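Cryptic loci regulator 2 (Schizosaccharomyces pombe 972h-, PDB 5IKJ) promotes transcriptional silencing in fission-yeast heterochromatin as part of the SHREC repressor complex, acting upstream of histone deacetylases and helping to position nucleosomes. Local coordinates at residues K218-Q221 with K222-E225. Sequence-based numbering, arbitrary orientation.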
ATOM      1  N   LYS A 218     -14.712   8.237  -3.040  1.00 47.19           N
ATOM      2  CA  LYS A 218     -14.198   8.023  -1.690  1.00 49.70           C
ATOM      3  C   LYS A 218     -13.691   6.597  -1.516  1.00 49.50           C
ATOM      4  O   LYS A 218     -12.588   6.375  -1.003  1.00 51.83           O
ATOM      5  CB  LYS A 218     -15.283   8.333  -0.657  1.00 52.27           C
ATOM      6  CG  LYS A 218     -15.443   9.812  -0.340  1.00 58.90           C
ATOM      7  CD  LYS A 218     -16.384  10.033   0.843  1.00 66.40           C
ATOM      8  CE  LYS A 218     -17.836  10.182   0.419  1.00 75.37           C
ATOM      9  NZ  LYS A 218     -18.368  11.524   0.785  1.00 73.74           N
ATOM     10  N   ASN A 219     -14.484   5.612  -1.942  1.00 46.60           N
ATOM     11  CA  ASN A 219     -14.093   4.215  -1.771  1.00 47.39           C
ATOM     12  C   ASN A 219     -12.798   3.911  -2.515  1.00 48.20           C
ATOM     13  O   ASN A 219     -11.884   3.289  -1.962  1.00 54.61           O
ATOM     14  CB  ASN A 219     -15.217   3.292  -2.244  1.00 47.58           C
ATOM     15  CG  ASN A 219     -16.446   3.368  -1.358  1.00 65.31           C
ATOM     16  OD1 ASN A 219     -16.372   3.807  -0.210  1.00 56.96           O
ATOM     17  ND2 ASN A 219     -17.585   2.932  -1.887  1.00 60.14           N
ATOM     18  N   LEU A 220     -12.700   4.342  -3.775  1.00 53.96           N
ATOM     19  CA  LEU A 220     -11.491   4.079  -4.550  1.00 51.98           C
ATOM     20  C   LEU A 220     -10.269   4.700  -3.885  1.00 45.50           C
ATOM     21  O   LEU A 220      -9.223   4.054  -3.755  1.00 50.70           O
ATOM     22  CB  LEU A 220     -11.652   4.604  -5.978  1.00 52.43           C
ATOM     23  CG  LEU A 220     -10.421   4.446  -6.879  1.00 57.91           C
ATOM     24  CD1 LEU A 220     -10.004   2.983  -7.000  1.00 58.71           C
ATOM     25  CD2 LEU A 220     -10.680   5.039  -8.255  1.00 61.49           C
ATOM     26  N   GLN A 221     -10.383   5.961  -3.461  1.00 42.64           N
ATOM     27  CA  GLN A 221      -9.284   6.609  -2.752  1.00 46.18           C
ATOM     28  C   GLN A 221      -8.847   5.772  -1.557  1.00 53.60           C
ATOM     29  O   GLN A 221      -7.653   5.518  -1.361  1.00 50.38           O
ATOM     30  CB  GLN A 221      -9.707   8.011  -2.308  1.00 45.53           C
ATOM     31  CG  GLN A 221      -8.684   8.749  -1.451  1.00 54.44           C
ATOM     32  CD  GLN A 221      -7.397   9.047  -2.192  1.00 61.37           C
ATOM     33  OE1 GLN A 221      -7.370   9.088  -3.421  1.00 72.76           O
ATOM     34  NE2 GLN A 221      -6.317   9.257  -1.443  1.00 56.91           N
ATOM     35  N   LYS A 222      -9.812   5.323  -0.752  1.00 53.12           N
ATOM     36  CA  LYS A 222      -9.495   4.510   0.417  1.00 50.30           C
ATOM     37  C   LYS A 222      -8.776   3.227   0.014  1.00 47.49           C
ATOM     38  O   LYS A 222      -7.768   2.849   0.622  1.00 48.98           O
ATOM     39  CB  LYS A 222     -10.780   4.198   1.187  1.00 59.28           C
ATOM     40  CG  LYS A 222     -10.568   3.723   2.613  1.00 74.36           C
ATOM     41  CD  LYS A 222     -11.906   3.521   3.312  1.00 84.49           C
ATOM     42  CE  LYS A 222     -11.737   3.219   4.790  1.00 96.72           C
ATOM     43  NZ  LYS A 222     -10.880   2.027   5.032  1.00 79.34           N
ATOM     44  N   GLU A 223      -9.251   2.581  -1.038  1.00 43.04           N
ATOM     45  CA  GLU A 223      -8.616   1.372  -1.520  1.00 41.87           C
ATOM     46  C   GLU A 223      -7.189   1.654  -1.953  1.00 51.24           C
ATOM     47  O   GLU A 223      -6.286   0.877  -1.677  1.00 48.72           O
ATOM     48  CB  GLU A 223      -9.383   0.782  -2.695  1.00 45.12           C
ATOM     49  CG  GLU A 223     -10.656   0.058  -2.313  1.00 64.25           C
ATOM     50  CD  GLU A 223     -11.131  -0.889  -3.397  1.00 95.03           C
ATOM     51  OE1 GLU A 223     -10.727  -0.716  -4.565  1.00 74.98           O
ATOM     52  OE2 GLU A 223     -11.907  -1.811  -3.077  1.00 82.25           O
ATOM     53  N   ASN A 224      -6.991   2.770  -2.640  1.00 43.46           N
ATOM     54  CA  ASN A 224      -5.659   3.134  -3.110  1.00 49.66           C
ATOM     55  C   ASN A 224      -4.725   3.438  -1.946  1.00 40.23           C
ATOM     56  O   ASN A 224      -3.550   3.055  -1.972  1.00 41.40           O
ATOM     57  CB  ASN A 224      -5.749   4.332  -4.052  1.00 53.05           C
ATOM     58  CG  ASN A 224      -6.247   3.952  -5.434  1.00 50.35           C
ATOM     59  OD1 ASN A 224      -5.982   2.853  -5.920  1.00 55.22           O
ATOM     60  ND2 ASN A 224      -6.971   4.861  -6.074  1.00 50.07           N
ATOM     61  N   GLU A 225      -5.222   4.136  -0.924  1.00 42.52           N
ATOM     62  CA  GLU A 225      -4.405   4.395   0.257  1.00 44.46           C
ATOM     63  C   GLU A 225      -3.976   3.092   0.920  1.00 46.84           C
ATOM     64  O   GLU A 225      -2.812   2.928   1.300  1.00 52.41           O
ATOM     65  CB  GLU A 225      -5.176   5.273   1.241  1.00 46.07           C
ATOM     66  CG  GLU A 225      -5.515   6.649   0.701  1.00 51.86           C
ATOM     67  CD  GLU A 225      -6.340   7.473   1.668  1.00 50.19           C
ATOM     68  OE1 GLU A 225      -6.457   7.073   2.846  1.00 57.48           O
ATOM     69  OE2 GLU A 225      -6.879   8.518   1.250  1.00 56.19           O
TER
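Q221 and E225, one helical turn apart, are joined by a hydrogen bond from NE2 of Q221 to OE2 of E225 at 2.8 Å. The bond is moderately bent (157°); OE2 lies close to the amide plane of Q221 and accepts the N-H on its anti lone pair. With CG of Q221 anti to the backbone N, the bend at chi2 (64°) carries NE2 to OE2, the two planes 70° apart. CG of Q221 also packs against OE2 of E225 at 3.3 Å. This is the tight side: E225 is buried, and its carboxylate is hydrogen-bonded also to NE2 of H66 through OE2 and to the backbone N of A71 through OE1. Replacing E225 with an alanine would probably leave the Q221 amide and H66 without their shared acceptor. Round the helix, packing is looser: CG of L220 meets ND2 of N224 at 3.6 Å, and N219 is exposed, while K222 and E223 touch the neighbouring chain. Regular i to i+4 backbone bonds, such as E225 N to Q221 O at 2.8 Å, join successive turns of helix 214-237. Q221 leans on Y191 of helix 183-195, which carries the zinc ligand H189, while E225 faces the loops at A71 and L365.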